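Local coordinates for putative exported protein (Bacteroides fragilis, PDB 4RAA) that is of unknown function, a putative exported protein built as a six-bladed beta-propeller of the YWTD superfamily, at residues I104-Y113 and Y123-C134; F197-I206 and A217-P228. One frame throughout, in Å; residues are numbered along the deposited sequence.

How the contacts relate
Both contacts are built on antiparallel hairpins of one six-bladed beta-propeller, but on separate sheets. Contact 1 comes first along the chain and closes before contact 2 opens: it joins strands 110-115 and 121-126, and its second segment ends on the first residue of strand 134-136, in the next sheet. Contact 2 joins strands 203-210 and 213-222, with strand 195-200 supplying the start of its first segment. Their centres lie about 29 Å apart and their nearest atoms about 8 Å apart, without touching. Each thus ties up its own part of the ring; contact 1 also reaches the second subunit, whereas no other protein chain of the assembly touches contact 2.

Contact 1. Residues I104-Y113 and Y123-C134; sequences IDIAQDKVLY and YERRLPFSTSCC. With PO4 (phosphate ion), chain B.
K110 and E124 meet in a salt bridge across the outer hairpin of a propeller sheet, strands 110-113 and 123-126 running antiparallel at 162°. Following K110 outward, CB lies 3.3 Å from R125 O; chi1 of 55° tucks CG between its own N and C, and from there the extended chain carries NZ to E124. CD passes 3.2 Å from E124 OE1, CE lies a little farther from that oxygen, and NZ binds it at 2.8 Å on the syn side; NZ also donates to E85 O. On the face carrying V111 and R125, the Y113 and Y123 rings form an offset stack with planes at 6°, Y123 OH lying over the centre of the Y113 ring. Beyond the strands, L127 CD2 touches both V111 CG2 (3.5 Å) and I104 CG2 (3.6 Å). R125 turns its guanidinium edge to a phosphate ion, probably from the crystallisation liquor, NH2 reaching O4 at 2.7 Å and NE reaching O3. R125 NE and R126 N of the second subunit hold the same ion, and Y123 stacks on Y123 of that subunit. The chemistry implies a hairpin edge that serves as a subunit interface, where the anion probably offsets the facing arginines' charge.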
loop_
_atom_site.group_PDB
_atom_site.type_symbol
_atom_site.label_atom_id
_atom_site.label_comp_id
_atom_site.label_asym_id
_atom_site.label_seq_id
_atom_site.Cartn_x
_atom_site.Cartn_y
_atom_site.Cartn_z
ATOM N N ILE A 104 8.871 -9.592 -1.224
ATOM C CA ILE A 104 8.763 -8.942 -2.540
ATOM C C ILE A 104 8.471 -9.971 -3.640
ATOM O O ILE A 104 9.324 -10.805 -3.952
ATOM C CB ILE A 104 10.063 -8.174 -2.903
ATOM C CG1 ILE A 104 10.335 -7.072 -1.869
ATOM C CG2 ILE A 104 9.980 -7.568 -4.316
ATOM C CD1 ILE A 104 11.667 -6.372 -2.026
ATOM N N ASP A 105 7.287 -9.856 -4.245
ATOM C CA ASP A 105 6.845 -10.704 -5.344
ATOM C C ASP A 105 7.092 -9.952 -6.662
ATOM O O ASP A 105 6.321 -9.049 -7.011
ATOM C CB ASP A 105 5.353 -11.049 -5.160
ATOM C CG ASP A 105 4.820 -12.043 -6.194
ATOM O OD1 ASP A 105 5.572 -12.539 -7.061
ATOM O OD2 ASP A 105 3.615 -12.354 -6.126
ATOM N N ILE A 106 8.175 -10.313 -7.370
ATOM C CA ILE A 106 8.518 -9.711 -8.689
ATOM C C ILE A 106 7.615 -10.147 -9.859
ATOM O O ILE A 106 7.618 -9.505 -10.906
ATOM C CB ILE A 106 10.007 -9.900 -9.100
ATOM C CG1 ILE A 106 10.426 -11.396 -9.186
ATOM C CG2 ILE A 106 10.894 -9.124 -8.150
ATOM C CD1 ILE A 106 11.779 -11.647 -9.839
ATOM N N ALA A 107 6.862 -11.228 -9.686
ATOM C CA ALA A 107 5.958 -11.710 -10.720
ATOM C C ALA A 107 4.699 -10.859 -10.783
ATOM O O ALA A 107 4.252 -10.512 -11.875
ATOM C CB ALA A 107 5.597 -13.170 -10.480
ATOM N N GLN A 108 4.130 -10.547 -9.615
ATOM C CA GLN A 108 2.889 -9.764 -9.504
ATOM C C GLN A 108 3.068 -8.283 -9.118
ATOM O O GLN A 108 2.065 -7.585 -8.914
ATOM C CB GLN A 108 1.918 -10.486 -8.560
ATOM C CG GLN A 108 1.518 -11.847 -9.102
ATOM C CD GLN A 108 0.455 -12.547 -8.284
ATOM O OE1 GLN A 108 -0.611 -12.878 -8.804
ATOM N NE2 GLN A 108 0.735 -12.778 -7.003
ATOM N N ASP A 109 4.320 -7.804 -9.068
ATOM C CA ASP A 109 4.654 -6.394 -8.767
ATOM C C ASP A 109 4.019 -5.879 -7.483
ATOM O O ASP A 109 3.359 -4.835 -7.468
ATOM C CB ASP A 109 4.326 -5.490 -9.970
ATOM C CG ASP A 109 5.261 -5.723 -11.134
ATOM O OD1 ASP A 109 6.452 -5.345 -11.000
ATOM O OD2 ASP A 109 4.804 -6.255 -12.175
ATOM N N LYS A 110 4.214 -6.655 -6.414
ATOM C CA LYS A 110 3.699 -6.311 -5.087
ATOM C C LYS A 110 4.613 -6.733 -3.933
ATOM O O LYS A 110 5.505 -7.561 -4.095
ATOM C CB LYS A 110 2.288 -6.873 -4.894
ATOM C CG LYS A 110 2.145 -8.369 -5.131
ATOM C CD LYS A 110 0.796 -8.861 -4.613
ATOM C CE LYS A 110 0.608 -10.352 -4.857
ATOM N NZ LYS A 110 -0.612 -10.925 -4.215
ATOM N N VAL A 111 4.364 -6.115 -2.785
ATOM C CA VAL A 111 5.059 -6.350 -1.524
ATOM C C VAL A 111 3.996 -6.915 -0.596
ATOM O O VAL A 111 2.935 -6.305 -0.466
ATOM C CB VAL A 111 5.557 -5.020 -0.896
ATOM C CG1 VAL A 111 6.379 -5.283 0.360
ATOM C CG2 VAL A 111 6.389 -4.231 -1.894
ATOM N N LEU A 112 4.269 -8.038 0.061
ATOM C CA LEU A 112 3.300 -8.645 0.992
ATOM C C LEU A 112 3.866 -8.586 2.400
ATOM O O LEU A 112 5.006 -9.009 2.622
ATOM C CB LEU A 112 2.950 -10.078 0.599
ATOM C CG LEU A 112 2.451 -10.215 -0.851
ATOM C CD1 LEU A 112 3.585 -10.600 -1.801
ATOM C CD2 LEU A 112 1.333 -11.236 -0.956
ATOM N N TYR A 113 3.065 -8.047 3.327
ATOM C CA TYR A 113 3.431 -7.886 4.727
ATOM C C TYR A 113 2.718 -8.950 5.553
ATOM O O TYR A 113 1.503 -9.081 5.477
ATOM C CB TYR A 113 3.060 -6.483 5.229
ATOM C CG TYR A 113 3.820 -5.381 4.517
ATOM C CD1 TYR A 113 3.451 -4.961 3.229
ATOM C CD2 TYR A 113 4.922 -4.763 5.120
ATOM C CE1 TYR A 113 4.163 -3.958 2.572
ATOM C CE2 TYR A 113 5.646 -3.766 4.472
ATOM C CZ TYR A 113 5.265 -3.364 3.199
ATOM O OH TYR A 113 5.965 -2.381 2.547
ATOM N N TYR A 123 -1.204 -7.079 5.189
ATOM C CA TYR A 123 -1.634 -6.288 4.017
ATOM C C TYR A 123 -0.638 -6.361 2.875
ATOM O O TYR A 123 0.492 -6.797 3.082
ATOM C CB TYR A 123 -1.827 -4.811 4.384
ATOM C CG TYR A 123 -0.565 -4.062 4.785
ATOM C CD1 TYR A 123 -0.027 -4.186 6.070
ATOM C CD2 TYR A 123 0.077 -3.202 3.881
ATOM C CE1 TYR A 123 1.119 -3.486 6.443
ATOM C CE2 TYR A 123 1.221 -2.497 4.237
ATOM C CZ TYR A 123 1.740 -2.635 5.514
ATOM O OH TYR A 123 2.875 -1.925 5.846
ATOM N N GLU A 124 -1.057 -5.934 1.680
ATOM C CA GLU A 124 -0.177 -5.920 0.495
ATOM C C GLU A 124 -0.263 -4.594 -0.240
ATOM O O GLU A 124 -1.337 -3.999 -0.331
ATOM C CB GLU A 124 -0.476 -7.083 -0.475
ATOM C CG GLU A 124 -1.849 -7.059 -1.163
ATOM C CD GLU A 124 -2.113 -8.245 -2.085
ATOM O OE1 GLU A 124 -1.275 -9.164 -2.198
ATOM O OE2 GLU A 124 -3.197 -8.264 -2.705
ATOM N N ARG A 125 0.877 -4.164 -0.776
ATOM C CA ARG A 125 1.003 -2.930 -1.557
ATOM C C ARG A 125 1.724 -3.228 -2.856
ATOM O O ARG A 125 2.386 -4.255 -2.965
ATOM C CB ARG A 125 1.839 -1.913 -0.801
ATOM C CG ARG A 125 1.277 -1.504 0.534
ATOM C CD ARG A 125 2.178 -0.450 1.164
ATOM N NE ARG A 125 2.276 0.757 0.345
ATOM C CZ ARG A 125 3.191 1.712 0.477
ATOM N NH1 ARG A 125 4.149 1.639 1.403
ATOM N NH2 ARG A 125 3.168 2.753 -0.353
ATOM N N ARG A 126 1.628 -2.315 -3.817
ATOM C CA ARG A 126 2.335 -2.473 -5.089
ATOM C C ARG A 126 3.756 -1.970 -4.943
ATOM O O ARG A 126 4.013 -1.029 -4.181
ATOM C CB ARG A 126 1.666 -1.699 -6.214
ATOM C CG ARG A 126 0.290 -2.213 -6.539
ATOM C CD ARG A 126 -0.381 -1.358 -7.586
ATOM N NE ARG A 126 -0.586 0.023 -7.153
ATOM C CZ ARG A 126 -1.163 0.972 -7.890
ATOM N NH1 ARG A 126 -1.623 0.710 -9.119
ATOM N NH2 ARG A 126 -1.294 2.205 -7.386
ATOM N N LEU A 127 4.670 -2.602 -5.685
ATOM C CA LEU A 127 6.050 -2.170 -5.731
ATOM C C LEU A 127 6.031 -0.793 -6.352
ATOM O O LEU A 127 5.306 -0.580 -7.320
ATOM C CB LEU A 127 6.916 -3.055 -6.626
ATOM C CG LEU A 127 7.225 -4.507 -6.273
ATOM C CD1 LEU A 127 8.028 -5.105 -7.417
ATOM C CD2 LEU A 127 7.983 -4.648 -4.955
ATOM N N PRO A 128 6.811 0.144 -5.794
ATOM C CA PRO A 128 6.836 1.499 -6.346
ATOM C C PRO A 128 7.508 1.634 -7.735
ATOM O O PRO A 128 7.249 2.612 -8.451
ATOM C CB PRO A 128 7.620 2.275 -5.284
ATOM C CG PRO A 128 8.525 1.254 -4.672
ATOM C CD PRO A 128 7.770 -0.023 -4.682
ATOM N N PHE A 129 8.353 0.663 -8.087
ATOM C CA PHE A 129 9.127 0.651 -9.338
ATOM C C PHE A 129 9.737 -0.742 -9.553
ATOM O O PHE A 129 9.546 -1.623 -8.714
ATOM C CB PHE A 129 10.221 1.746 -9.279
ATOM C CG PHE A 129 10.877 1.890 -7.923
ATOM C CD1 PHE A 129 11.767 0.924 -7.444
ATOM C CD2 PHE A 129 10.614 3.008 -7.123
ATOM C CE1 PHE A 129 12.368 1.051 -6.195
ATOM C CE2 PHE A 129 11.223 3.152 -5.871
ATOM C CZ PHE A 129 12.094 2.161 -5.405
ATOM N N SER A 130 10.466 -0.943 -10.652
ATOM C CA SER A 130 11.119 -2.242 -10.914
ATOM C C SER A 130 12.271 -2.462 -9.918
ATOM O O SER A 130 13.257 -1.717 -9.923
ATOM C CB SER A 130 11.635 -2.332 -12.344
ATOM O OG SER A 130 12.238 -3.597 -12.587
ATOM N N THR A 131 12.114 -3.470 -9.063
ATOM C CA THR A 131 13.072 -3.787 -7.998
ATOM C C THR A 131 12.898 -5.241 -7.531
ATOM O O THR A 131 11.822 -5.812 -7.694
ATOM C CB THR A 131 12.900 -2.810 -6.811
ATOM O OG1 THR A 131 13.873 -3.085 -5.811
ATOM C CG2 THR A 131 11.502 -2.902 -6.178
ATOM N N SER A 132 13.963 -5.835 -6.985
ATOM C CA SER A 132 13.954 -7.239 -6.490
ATOM C C SER A 132 14.286 -7.441 -5.003
ATOM O O SER A 132 13.914 -8.454 -4.420
ATOM C CB SER A 132 14.946 -8.087 -7.306
ATOM O OG SER A 132 16.295 -7.704 -7.079
ATOM N N CYS A 133 14.938 -6.470 -4.386
ATOM C CA CYS A 133 15.479 -6.641 -3.051
ATOM C C CYS A 133 15.469 -5.313 -2.283
ATOM O O CYS A 133 15.715 -4.265 -2.886
ATOM C CB CYS A 133 16.871 -7.249 -3.265
ATOM S SG CYS A 133 18.208 -6.636 -2.263
ATOM N N CYS A 134 15.159 -5.381 -0.976
ATOM C CA CYS A 134 15.036 -4.210 -0.088
ATOM C C CYS A 134 15.477 -4.488 1.355
ATOM O O CYS A 134 15.450 -5.630 1.799
ATOM C CB CYS A 134 13.570 -3.731 -0.080
ATOM S SG CYS A 134 13.134 -2.364 1.041
HETATM P P PO4 B . 0.846 1.732 -3.157
HETATM O O1 PO4 B . 1.991 1.144 -3.947
HETATM O O2 PO4 B . -0.258 2.184 -4.093
HETATM O O3 PO4 B . 0.282 0.704 -2.205
HETATM O O4 PO4 B . 1.384 2.892 -2.353
#

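Contact 2. Residues F197-I206 and A217-P228; sequences FAYTPFDLTI and AHSFSFEGTDIP
An antiparallel beta hairpin of the propeller, strands 203-210 and 213-222, holds this contact, and the loop after its second strand folds back over the first. Within the segments the strands run at 153° to one another. At one end A217 and H218 both face I206, a classic beta bulge: I206 O accepts from A217 N at 2.7 Å and, weakly, from H218 N, while I206 N donates to H218 O at 2.8 Å. Farther along, L204 O takes the F220 N-H from above its carbonyl plane. L204 is the centre of an inverse gamma turn, with T205 N bonded to D203 O, and T205 OG1 donates to D203 OD1; the other carboxylate oxygen of D203 pairs with Y207 OH.

The L204 side chain does most of the apolar work. With chi1 at -66° CG swings away from its own carbonyl carbon, and there it meets I227 CG2 at 3.6 Å, the two side chains running alongside but pointing opposite ways. CD2 comes to the edge of the F222 ring, near its plane, at CE1, and CD1 approaches D226 OD1. I206 CD1 reaches the F220 ring in its plane at the edge, 3.6 Å from CZ. Strand 254-261 lies against this side, Y257 touching L204 and V259 touching I206; strand 10-13 pairs along the far edge of strand 213-222, with F13 stacked on F222. The H218 imidazole, met at its edge by I206 CB, bonds through NE2 to E261. In the returning loop P228 CD sits at the edge of the F202 ring, 4.0 Å from CD1, while P201 CB lies over the centre of one face of that same ring.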
loop_
_atom_site.group_PDB
_atom_site.type_symbol
_atom_site.label_atom_id
_atom_site.label_comp_id
_atom_site.label_asym_id
_atom_site.label_seq_id
_atom_site.Cartn_x
_atom_site.Cartn_y
_atom_site.Cartn_z
ATOM N N PHE A 197 24.880 -2.308 3.876
ATOM C CA PHE A 197 25.921 -2.255 2.859
ATOM C C PHE A 197 25.357 -2.689 1.520
ATOM O O PHE A 197 24.353 -3.395 1.474
ATOM C CB PHE A 197 27.087 -3.139 3.276
ATOM C CG PHE A 197 27.729 -2.706 4.556
ATOM C CD1 PHE A 197 27.170 -3.061 5.783
ATOM C CD2 PHE A 197 28.884 -1.928 4.544
ATOM C CE1 PHE A 197 27.750 -2.646 6.977
ATOM C CE2 PHE A 197 29.471 -1.510 5.737
ATOM C CZ PHE A 197 28.905 -1.871 6.955
ATOM N N ALA A 198 26.002 -2.253 0.441
ATOM C CA ALA A 198 25.561 -2.564 -0.929
ATOM C C ALA A 198 26.734 -2.631 -1.908
ATOM O O ALA A 198 27.808 -2.086 -1.625
ATOM C CB ALA A 198 24.526 -1.542 -1.392
ATOM N N TYR A 199 26.525 -3.311 -3.041
ATOM C CA TYR A 199 27.562 -3.454 -4.079
ATOM C C TYR A 199 27.007 -3.817 -5.455
ATOM O O TYR A 199 25.904 -4.363 -5.560
ATOM C CB TYR A 199 28.619 -4.476 -3.650
ATOM C CG TYR A 199 28.098 -5.872 -3.418
ATOM C CD1 TYR A 199 27.587 -6.257 -2.178
ATOM C CD2 TYR A 199 28.128 -6.826 -4.442
ATOM C CE1 TYR A 199 27.109 -7.552 -1.971
ATOM C CE2 TYR A 199 27.653 -8.123 -4.250
ATOM C CZ TYR A 199 27.149 -8.482 -3.014
ATOM O OH TYR A 199 26.692 -9.759 -2.841
ATOM N N THR A 200 27.808 -3.542 -6.490
ATOM C CA THR A 200 27.424 -3.738 -7.895
ATOM C C THR A 200 28.343 -4.729 -8.608
ATOM O O THR A 200 29.464 -4.967 -8.145
ATOM C CB THR A 200 27.444 -2.400 -8.651
ATOM O OG1 THR A 200 28.774 -1.887 -8.693
ATOM C CG2 THR A 200 26.526 -1.383 -7.981
ATOM N N PRO A 201 27.886 -5.294 -9.749
ATOM C CA PRO A 201 28.743 -6.287 -10.412
ATOM C C PRO A 201 30.023 -5.788 -11.069
ATOM O O PRO A 201 30.892 -6.628 -11.307
ATOM C CB PRO A 201 27.822 -6.922 -11.474
ATOM C CG PRO A 201 26.467 -6.331 -11.265
ATOM C CD PRO A 201 26.656 -5.049 -10.527
ATOM N N PHE A 202 30.149 -4.477 -11.340
ATOM C CA PHE A 202 31.321 -3.916 -12.064
ATOM C C PHE A 202 32.092 -2.873 -11.255
ATOM O O PHE A 202 32.635 -1.911 -11.811
ATOM C CB PHE A 202 30.878 -3.342 -13.423
ATOM C CG PHE A 202 29.914 -4.229 -14.162
ATOM C CD1 PHE A 202 30.271 -5.528 -14.491
ATOM C CD2 PHE A 202 28.642 -3.778 -14.515
ATOM C CE1 PHE A 202 29.382 -6.371 -15.158
ATOM C CE2 PHE A 202 27.750 -4.611 -15.184
ATOM C CZ PHE A 202 28.119 -5.910 -15.507
ATOM N N ASP A 203 32.172 -3.106 -9.948
ATOM C CA ASP A 203 32.879 -2.221 -9.011
ATOM C C ASP A 203 33.209 -3.036 -7.753
ATOM O O ASP A 203 32.336 -3.245 -6.902
ATOM C CB ASP A 203 32.005 -0.987 -8.694
ATOM C CG ASP A 203 32.637 -0.023 -7.694
ATOM O OD1 ASP A 203 33.808 -0.178 -7.303
ATOM O OD2 ASP A 203 31.922 0.912 -7.286
ATOM N N LEU A 204 34.464 -3.474 -7.638
ATOM C CA LEU A 204 34.924 -4.283 -6.498
ATOM C C LEU A 204 35.073 -3.423 -5.250
ATOM O O LEU A 204 36.179 -3.201 -4.749
ATOM C CB LEU A 204 36.238 -4.998 -6.829
ATOM C CG LEU A 204 36.148 -6.051 -7.926
ATOM C CD1 LEU A 204 37.548 -6.508 -8.324
ATOM C CD2 LEU A 204 35.273 -7.231 -7.498
ATOM N N THR A 205 33.928 -2.954 -4.758
ATOM C CA THR A 205 33.841 -2.075 -3.601
ATOM C C THR A 205 32.505 -2.311 -2.906
ATOM O O THR A 205 31.476 -2.432 -3.573
ATOM C CB THR A 205 33.943 -0.582 -3.996
ATOM O OG1 THR A 205 35.121 -0.355 -4.780
ATOM C CG2 THR A 205 33.992 0.325 -2.753
ATOM N N ILE A 206 32.542 -2.413 -1.581
ATOM C CA ILE A 206 31.341 -2.525 -0.753
ATOM C C ILE A 206 31.176 -1.172 -0.080
ATOM O O ILE A 206 32.105 -0.695 0.586
ATOM C CB ILE A 206 31.446 -3.671 0.264
ATOM C CG1 ILE A 206 31.341 -4.981 -0.511
ATOM C CG2 ILE A 206 30.329 -3.583 1.312
ATOM C CD1 ILE A 206 31.620 -6.214 0.291
ATOM N N ALA A 217 33.470 0.806 2.428
ATOM C CA ALA A 217 33.874 0.021 3.607
ATOM C C ALA A 217 34.944 -1.051 3.294
ATOM O O ALA A 217 35.784 -1.340 4.142
ATOM C CB ALA A 217 32.650 -0.623 4.237
ATOM N N HIS A 218 34.879 -1.672 2.118
ATOM C CA HIS A 218 35.891 -2.654 1.672
ATOM C C HIS A 218 36.081 -2.532 0.168
ATOM O O HIS A 218 35.126 -2.230 -0.535
ATOM C CB HIS A 218 35.468 -4.118 1.950
ATOM C CG HIS A 218 34.981 -4.375 3.345
ATOM N ND1 HIS A 218 35.829 -4.633 4.399
ATOM C CD2 HIS A 218 33.727 -4.420 3.854
ATOM C CE1 HIS A 218 35.121 -4.820 5.498
ATOM N NE2 HIS A 218 33.842 -4.698 5.194
ATOM N N SER A 219 37.307 -2.736 -0.309
ATOM C CA SER A 219 37.593 -2.819 -1.751
ATOM C C SER A 219 38.421 -4.092 -2.000
ATOM O O SER A 219 39.226 -4.490 -1.151
ATOM C CB SER A 219 38.272 -1.563 -2.299
ATOM O OG SER A 219 39.560 -1.377 -1.750
ATOM N N PHE A 220 38.199 -4.733 -3.145
ATOM C CA PHE A 220 38.874 -5.986 -3.479
ATOM C C PHE A 220 39.729 -5.898 -4.733
ATOM O O PHE A 220 39.519 -5.059 -5.604
ATOM C CB PHE A 220 37.853 -7.103 -3.683
ATOM C CG PHE A 220 36.813 -7.179 -2.605
ATOM C CD1 PHE A 220 37.138 -7.692 -1.352
ATOM C CD2 PHE A 220 35.500 -6.741 -2.838
ATOM C CE1 PHE A 220 36.182 -7.770 -0.340
ATOM C CE2 PHE A 220 34.537 -6.811 -1.828
ATOM C CZ PHE A 220 34.884 -7.330 -0.573
ATOM N N SER A 221 40.724 -6.769 -4.773
ATOM C CA SER A 221 41.583 -6.974 -5.931
ATOM C C SER A 221 41.932 -8.463 -5.889
ATOM O O SER A 221 42.128 -9.024 -4.801
ATOM C CB SER A 221 42.839 -6.100 -5.885
ATOM O OG SER A 221 43.660 -6.450 -4.789
ATOM N N PHE A 222 41.957 -9.093 -7.059
ATOM C CA PHE A 222 42.269 -10.512 -7.198
ATOM C C PHE A 222 43.447 -10.614 -8.143
ATOM O O PHE A 222 43.501 -9.881 -9.124
ATOM C CB PHE A 222 41.051 -11.257 -7.745
ATOM C CG PHE A 222 39.837 -11.168 -6.852
ATOM C CD1 PHE A 222 38.979 -10.054 -6.919
ATOM C CD2 PHE A 222 39.544 -12.183 -5.939
ATOM C CE1 PHE A 222 37.855 -9.957 -6.091
ATOM C CE2 PHE A 222 38.421 -12.096 -5.116
ATOM C CZ PHE A 222 37.579 -10.976 -5.182
ATOM N N GLU A 223 44.396 -11.495 -7.837
ATOM C CA GLU A 223 45.587 -11.677 -8.672
ATOM C C GLU A 223 45.166 -12.255 -10.033
ATOM O O GLU A 223 44.328 -13.165 -10.097
ATOM C CB GLU A 223 46.622 -12.590 -7.977
ATOM C CG GLU A 223 47.945 -12.784 -8.734
ATOM C CD GLU A 223 48.880 -13.831 -8.130
ATOM O OE1 GLU A 223 48.414 -14.787 -7.470
ATOM O OE2 GLU A 223 50.104 -13.711 -8.351
ATOM N N GLY A 224 45.722 -11.684 -11.104
ATOM C CA GLY A 224 45.480 -12.145 -12.478
ATOM C C GLY A 224 44.085 -11.976 -13.059
ATOM O O GLY A 224 43.759 -12.612 -14.055
ATOM N N THR A 225 43.265 -11.128 -12.447
ATOM C CA THR A 225 41.905 -10.870 -12.927
ATOM C C THR A 225 41.346 -9.598 -12.324
ATOM O O THR A 225 41.909 -9.038 -11.394
ATOM C CB THR A 225 40.931 -12.031 -12.631
ATOM O OG1 THR A 225 39.682 -11.782 -13.292
ATOM C CG2 THR A 225 40.681 -12.215 -11.126
ATOM N N ASP A 226 40.225 -9.161 -12.874
ATOM C CA ASP A 226 39.565 -7.947 -12.431
ATOM C C ASP A 226 38.126 -7.957 -12.952
ATOM O O ASP A 226 37.726 -8.882 -13.661
ATOM C CB ASP A 226 40.344 -6.732 -12.996
ATOM C CG ASP A 226 40.083 -5.427 -12.245
ATOM O OD1 ASP A 226 39.382 -5.407 -11.220
ATOM O OD2 ASP A 226 40.603 -4.392 -12.692
ATOM N N ILE A 227 37.338 -6.979 -12.525
ATOM C CA ILE A 227 36.011 -6.732 -13.104
ATOM C C ILE A 227 36.162 -6.266 -14.567
ATOM O O ILE A 227 37.193 -5.681 -14.922
ATOM C CB ILE A 227 35.204 -5.622 -12.372
ATOM C CG1 ILE A 227 36.120 -4.422 -12.002
ATOM C CG2 ILE A 227 34.530 -6.207 -11.147
ATOM C CD1 ILE A 227 35.450 -3.085 -11.864
ATOM N N PRO A 228 35.134 -6.494 -15.409
ATOM C CA PRO A 228 35.184 -6.015 -16.803
ATOM C C PRO A 228 35.203 -4.494 -16.910
ATOM O O PRO A 228 34.595 -3.827 -16.069
ATOM C CB PRO A 228 33.876 -6.545 -17.399
ATOM C CG PRO A 228 33.477 -7.636 -16.491
ATOM C CD PRO A 228 33.865 -7.186 -15.139
#